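Local coordinates for MtVAO615 (Myceliophthora thermophila, PDB 6F72), which is probably a secreted FAD-dependent oxidase that carries its flavin bicovalently and passes electrons to molecular oxygen, though no substrate is yet known, at residues A[308-312]-A[346-350]; A[316-320]-A[433-437]. All coordinates share one frame; numbering follows the deposited sequence.

Interaction 1. Residues A[308-312]-A[346-350]; sequences GFNDS and NNSLT. With NAG (2-acetamido-2-deoxy-beta-D-glucopyranose), chain F.
Phe309 and Leu349 face each other as a hydrogen-bonded pair of antiparallel strands. Leu349 N gives a nearly straight bond to Phe309 O at 2.9 Å (172° at the hydrogen), and Phe309 N returns one to Leu349 O at 3.0 Å. On the same side of the sheet their side chains meet: Leu349 CB lies over one face of the phenyl ring, 4.2 Å from its centroid, a CH-pi contact, and Leu349 CD2 packs on Phe309 CE2 at 3.9 Å. The ring comes over its partner because Phe309 CG sits between its own N and carbonyl carbon (chi1 62°), a turn that swings the ring across toward the neighbouring strand. Two apolar residues suit this buried face.

Asn310 and Ser348 form the next, non-hydrogen-bonded pair, with Asn310 CB and Ser348 CB 3.6 Å apart on the other face. The amide of Asn310 leads away from Ser348, and its ND2 is bonded covalently to the first sugar of an N-linked glycan. Asn310 OD1 accepts from Ser312 N at 3.1 Å, an Asx turn, which would limit rotation of the sugar-bearing amide as the chain leaves the strand.

Beyond the strand ends the contact becomes polar. Asn347 ND2 donates to Asp311 OD2 at 2.9 Å, meeting the oxygen on its syn side; Asp311 OD2 in turn lies in the amide plane of Asn347, although carboxylate and amide planes are turned 61° apart. Asn316 also donates to Asp311 OD2, so two amides grip one oxygen.

Strand 302-310 thus lies between strands 348-356 and 382-388, Gly308 bonding through its backbone to Val382. Helix 316-335 covers the apolar face, Val323 packing against Phe309 and Tyr319 against Leu349.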
loop_
_atom_site.group_PDB
_atom_site.type_symbol
_atom_site.label_atom_id
_atom_site.label_comp_id
_atom_site.label_asym_id
_atom_site.label_seq_id
_atom_site.Cartn_x
_atom_site.Cartn_y
_atom_site.Cartn_z
ATOM N N GLY A 308 21.069 -15.641 -1.111
ATOM C CA GLY A 308 20.957 -15.784 0.337
ATOM C C GLY A 308 22.272 -16.091 1.016
ATOM O O GLY A 308 23.140 -16.739 0.434
ATOM N N PHE A 309 22.415 -15.610 2.252
ATOM C CA PHE A 309 23.569 -15.912 3.104
ATOM C C PHE A 309 23.193 -15.829 4.580
ATOM O O PHE A 309 22.249 -15.119 4.939
ATOM C CB PHE A 309 24.765 -14.999 2.782
ATOM C CG PHE A 309 24.516 -13.530 3.017
ATOM C CD1 PHE A 309 24.731 -12.956 4.278
ATOM C CD2 PHE A 309 24.106 -12.697 1.961
ATOM C CE1 PHE A 309 24.515 -11.597 4.494
ATOM C CE2 PHE A 309 23.899 -11.335 2.169
ATOM C CZ PHE A 309 24.103 -10.786 3.437
ATOM N N ASN A 310 23.945 -16.539 5.424
ATOM C CA ASN A 310 23.664 -16.599 6.866
ATOM C C ASN A 310 24.913 -16.543 7.774
ATOM O O ASN A 310 26.021 -16.291 7.297
ATOM C CB ASN A 310 22.762 -17.803 7.191
ATOM C CG ASN A 310 23.373 -19.133 6.800
ATOM O OD1 ASN A 310 24.445 -19.508 7.275
ATOM N ND2 ASN A 310 22.677 -19.863 5.935
ATOM N N ASP A 311 24.724 -16.772 9.077
ATOM C CA ASP A 311 25.823 -16.676 10.054
ATOM C C ASP A 311 26.396 -18.014 10.561
ATOM O O ASP A 311 27.274 -18.024 11.426
ATOM C CB ASP A 311 25.465 -15.715 11.213
ATOM C CG ASP A 311 24.340 -16.226 12.112
ATOM O OD1 ASP A 311 23.895 -17.385 11.982
ATOM O OD2 ASP A 311 23.902 -15.439 12.976
ATOM N N SER A 312 25.918 -19.120 9.985
ATOM C CA SER A 312 26.261 -20.489 10.413
ATOM C C SER A 312 27.717 -20.903 10.219
ATOM O O SER A 312 28.135 -21.941 10.739
ATOM C CB SER A 312 25.365 -21.509 9.710
ATOM O OG SER A 312 24.001 -21.245 9.972
ATOM N N ASN A 346 17.703 -11.924 11.753
ATOM C CA ASN A 346 18.741 -11.846 12.794
ATOM C C ASN A 346 19.988 -12.683 12.473
ATOM O O ASN A 346 21.072 -12.401 12.989
ATOM C CB ASN A 346 18.139 -12.277 14.150
ATOM C CG ASN A 346 19.011 -11.901 15.344
ATOM O OD1 ASN A 346 19.646 -10.837 15.367
ATOM N ND2 ASN A 346 19.038 -12.781 16.361
ATOM N N ASN A 347 19.830 -13.701 11.625
ATOM C CA ASN A 347 20.900 -14.658 11.316
ATOM C C ASN A 347 21.069 -14.924 9.819
ATOM O O ASN A 347 22.085 -15.486 9.409
ATOM C CB ASN A 347 20.674 -15.996 12.046
ATOM C CG ASN A 347 20.357 -15.821 13.519
ATOM O OD1 ASN A 347 19.189 -15.858 13.915
ATOM N ND2 ASN A 347 21.390 -15.615 14.338
ATOM N N SER A 348 20.080 -14.545 9.011
ATOM C CA SER A 348 20.150 -14.750 7.555
ATOM C C SER A 348 19.473 -13.646 6.753
ATOM O O SER A 348 18.570 -12.973 7.260
ATOM C CB SER A 348 19.615 -16.126 7.143
ATOM O OG SER A 348 18.226 -16.221 7.345
ATOM N N LEU A 349 19.956 -13.457 5.522
ATOM C CA LEU A 349 19.374 -12.537 4.535
ATOM C C LEU A 349 19.034 -13.307 3.261
ATOM O O LEU A 349 19.871 -14.034 2.710
ATOM C CB LEU A 349 20.331 -11.363 4.216
ATOM C CG LEU A 349 19.802 -10.212 3.326
ATOM C CD1 LEU A 349 20.271 -8.857 3.835
ATOM C CD2 LEU A 349 20.143 -10.382 1.848
ATOM N N THR A 350 17.803 -13.132 2.794
ATOM C CA THR A 350 17.337 -13.796 1.583
ATOM C C THR A 350 16.849 -12.736 0.629
ATOM O O THR A 350 15.928 -11.985 0.956
ATOM C CB THR A 350 16.204 -14.802 1.887
ATOM O OG1 THR A 350 16.656 -15.734 2.874
ATOM C CG2 THR A 350 15.801 -15.564 0.621
HETATM C C1 NAG F . 23.092 -21.168 5.474
HETATM C C2 NAG F . 21.901 -22.137 5.349
HETATM C C3 NAG F . 22.339 -23.509 4.818
HETATM C C4 NAG F . 23.241 -23.386 3.584
HETATM C C5 NAG F . 24.431 -22.476 3.934
HETATM C C6 NAG F . 25.463 -22.363 2.812
HETATM C C7 NAG F . 20.117 -21.647 7.022
HETATM C C8 NAG F . 19.640 -21.975 8.407
HETATM N N2 NAG F . 21.236 -22.285 6.642
HETATM O O3 NAG F . 21.186 -24.300 4.512
HETATM O O4 NAG F . 23.668 -24.687 3.151
HETATM O O5 NAG F . 23.942 -21.171 4.309
HETATM O O6 NAG F . 24.969 -21.528 1.758
HETATM O O7 NAG F . 19.507 -20.852 6.318
#

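Interaction 2. Residues A[316-320]-A[433-437]; sequences NEVYW and TDLFR. With NAG (2-acetamido-2-deoxy-beta-D-glucopyranose), chain G.
Trp320 and Arg437 make the broadest contact between segments 316-320 and 433-437. Arg437 CG stands over the indole, 3.6 Å from the centroid of the five-membered ring and only 9° off its normal, a CH-pi contact. Farther along, the side chain bends at chi3, which carries the guanidinium onward over Trp320 CD1 and CB: Arg437 NH1 comes to 3.5 Å from Trp320 CB, with the indole and guanidinium planes 29° apart. Tyr319 CE2 lies over the opposite face, so the indole is sandwiched. A long side chain with an aliphatic stem and a flat charged end suits such a surface.

Charge pairing involves the far end of the arginine. Arg437 NH2 and Glu317 OE2 form a salt bridge, though its modelled length of 2.5 Å is doubtful. Glu317 is exposed and lies about one turn before the buried Trp320, while Arg437 is partly exposed.

Apolar packing adds Trp320 CZ3 on Phe436 CB at 3.7 Å and Trp320 CE3 near Thr433 CG2 at 4.0 Å. The same methyl, Thr433 CG2, also makes a van der Waals contact with Trp320 O at 3.4 Å. Thr433 turns its hydroxyl elsewhere, to Asn429 O within its own helix.

Segments 316-320 and 433-437 run with axes 11.7 Å apart at 129°, bridged by large side chains rather than closely packed backbones. Their helices both lie against strand 339-344 through Val344, on one face of a seven-stranded antiparallel sheet, an alpha+beta arrangement as in the substrate domain of VAO-type oxidases.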
loop_
_atom_site.group_PDB
_atom_site.type_symbol
_atom_site.label_atom_id
_atom_site.label_comp_id
_atom_site.label_asym_id
_atom_site.label_seq_id
_atom_site.Cartn_x
_atom_site.Cartn_y
_atom_site.Cartn_z
ATOM N N ASN A 316 27.676 -14.154 13.931
ATOM C CA ASN A 316 26.725 -13.062 13.722
ATOM C C ASN A 316 27.369 -11.716 13.392
ATOM O O ASN A 316 26.782 -10.903 12.665
ATOM C CB ASN A 316 25.802 -12.917 14.934
ATOM C CG ASN A 316 24.516 -12.192 14.602
ATOM O OD1 ASN A 316 24.266 -11.095 15.097
ATOM N ND2 ASN A 316 23.691 -12.805 13.760
ATOM N N GLU A 317 28.567 -11.488 13.924
ATOM C CA GLU A 317 29.278 -10.234 13.704
ATOM C C GLU A 317 29.724 -10.019 12.254
ATOM O O GLU A 317 29.615 -8.900 11.737
ATOM C CB GLU A 317 30.456 -10.097 14.670
ATOM C CG GLU A 317 30.109 -9.341 15.949
ATOM C CD GLU A 317 29.848 -7.847 15.724
ATOM O OE1 GLU A 317 30.452 -7.240 14.808
ATOM O OE2 GLU A 317 29.042 -7.265 16.482
ATOM N N VAL A 318 30.222 -11.086 11.620
ATOM C CA VAL A 318 30.635 -11.057 10.203
ATOM C C VAL A 318 29.396 -10.950 9.309
ATOM O O VAL A 318 29.424 -10.236 8.298
ATOM C CB VAL A 318 31.528 -12.270 9.813
ATOM C CG1 VAL A 318 31.792 -12.321 8.309
ATOM C CG2 VAL A 318 32.860 -12.238 10.565
ATOM N N TYR A 319 28.318 -11.644 9.703
ATOM C CA TYR A 319 27.011 -11.544 9.035
ATOM C C TYR A 319 26.550 -10.094 8.874
ATOM O O TYR A 319 26.183 -9.696 7.773
ATOM C CB TYR A 319 25.929 -12.374 9.757
ATOM C CG TYR A 319 24.504 -12.059 9.312
ATOM C CD1 TYR A 319 24.014 -12.520 8.080
ATOM C CD2 TYR A 319 23.655 -11.279 10.110
ATOM C CE1 TYR A 319 22.717 -12.219 7.661
ATOM C CE2 TYR A 319 22.359 -10.972 9.696
ATOM C CZ TYR A 319 21.895 -11.446 8.477
ATOM O OH TYR A 319 20.615 -11.143 8.072
ATOM N N TRP A 320 26.578 -9.319 9.965
ATOM C CA TRP A 320 26.108 -7.929 9.927
ATOM C C TRP A 320 27.003 -6.981 9.134
ATOM O O TRP A 320 26.517 -6.011 8.543
ATOM C CB TRP A 320 25.805 -7.385 11.323
ATOM C CG TRP A 320 24.519 -7.926 11.853
ATOM C CD1 TRP A 320 24.369 -8.787 12.905
ATOM C CD2 TRP A 320 23.196 -7.688 11.336
ATOM N NE1 TRP A 320 23.040 -9.089 13.084
ATOM C CE2 TRP A 320 22.295 -8.431 12.143
ATOM C CE3 TRP A 320 22.683 -6.916 10.278
ATOM C CZ2 TRP A 320 20.906 -8.427 11.927
ATOM C CZ3 TRP A 320 21.304 -6.909 10.062
ATOM C CH2 TRP A 320 20.430 -7.662 10.884
ATOM N N THR A 433 23.139 -0.226 9.864
ATOM C CA THR A 433 23.339 -1.631 10.246
ATOM C C THR A 433 22.929 -1.880 11.704
ATOM O O THR A 433 22.194 -2.831 11.979
ATOM C CB THR A 433 24.780 -2.110 9.968
ATOM O OG1 THR A 433 25.087 -1.897 8.585
ATOM C CG2 THR A 433 24.939 -3.594 10.270
ATOM N N ASP A 434 23.357 -1.001 12.611
ATOM C CA ASP A 434 22.970 -1.087 14.027
ATOM C C ASP A 434 21.453 -0.983 14.271
ATOM O O ASP A 434 20.937 -1.632 15.194
ATOM C CB ASP A 434 23.742 -0.076 14.895
ATOM C CG ASP A 434 25.257 -0.327 14.903
ATOM O OD1 ASP A 434 25.717 -1.457 14.614
ATOM O OD2 ASP A 434 25.996 0.632 15.194
ATOM N N LEU A 435 20.745 -0.194 13.456
ATOM C CA LEU A 435 19.267 -0.159 13.501
ATOM C C LEU A 435 18.652 -1.523 13.177
ATOM O O LEU A 435 17.771 -2.006 13.902
ATOM C CB LEU A 435 18.692 0.919 12.574
ATOM C CG LEU A 435 17.163 0.958 12.355
ATOM C CD1 LEU A 435 16.420 1.282 13.648
ATOM C CD2 LEU A 435 16.796 1.924 11.229
ATOM N N PHE A 436 19.132 -2.128 12.092
ATOM C CA PHE A 436 18.678 -3.432 11.611
ATOM C C PHE A 436 18.942 -4.555 12.616
ATOM O O PHE A 436 18.139 -5.485 12.723
ATOM C CB PHE A 436 19.338 -3.753 10.266
ATOM C CG PHE A 436 18.730 -3.031 9.083
ATOM C CD1 PHE A 436 17.980 -1.848 9.245
ATOM C CD2 PHE A 436 18.923 -3.527 7.789
ATOM C CE1 PHE A 436 17.433 -1.192 8.147
ATOM C CE2 PHE A 436 18.368 -2.875 6.688
ATOM C CZ PHE A 436 17.636 -1.699 6.868
ATOM N N ARG A 437 20.068 -4.458 13.335
ATOM C CA ARG A 437 20.404 -5.382 14.425
ATOM C C ARG A 437 19.394 -5.272 15.554
ATOM O O ARG A 437 18.894 -6.293 16.024
ATOM C CB ARG A 437 21.796 -5.111 14.998
ATOM C CG ARG A 437 22.957 -5.296 14.052
ATOM C CD ARG A 437 24.230 -4.874 14.772
ATOM N NE ARG A 437 24.920 -6.018 15.357
ATOM C CZ ARG A 437 26.173 -6.377 15.065
ATOM N NH1 ARG A 437 26.913 -5.681 14.202
ATOM N NH2 ARG A 437 26.701 -7.440 15.650
HETATM C C1 NAG G . 20.243 0.172 19.332
HETATM C C2 NAG G . 20.081 1.679 19.038
HETATM C C3 NAG G . 20.623 2.610 20.147
HETATM C C4 NAG G . 20.377 2.076 21.567
HETATM C C5 NAG G . 20.898 0.634 21.649
HETATM C C6 NAG G . 20.793 0.018 23.043
HETATM C C7 NAG G . 20.153 2.441 16.668
HETATM C C8 NAG G . 21.064 2.628 15.489
HETATM N N2 NAG G . 20.746 1.954 17.769
HETATM O O3 NAG G . 20.029 3.907 20.046
HETATM O O4 NAG G . 20.967 2.936 22.557
HETATM O O5 NAG G . 20.134 -0.163 20.725
HETATM O O6 NAG G . 19.419 -0.259 23.350
HETATM O O7 NAG G . 18.965 2.728 16.597
#

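In the fold
Both contacts lie toward one end of the molecule, about 27 and 28 Å from the chain's centre, and each is partly buried, with a buried apolar portion and a polar fringe. Interaction 1 joins neighbouring strands of the antiparallel sheet largely through backbone bonds; interaction 2 joins two helices lying on that sheet chiefly through side chains, by CH-pi contact, packing and a salt bridge. Helix 316-335 follows strand 302-310 in the chain and links the two. At the join, the amide of Asn316 that reaches interaction 1 also donates through ND2 to Asn346 O, while Tyr319 packs against Asp311. Glycans flank both: one is attached within interaction 1, another rests beside Asp434 and Leu435 in interaction 2.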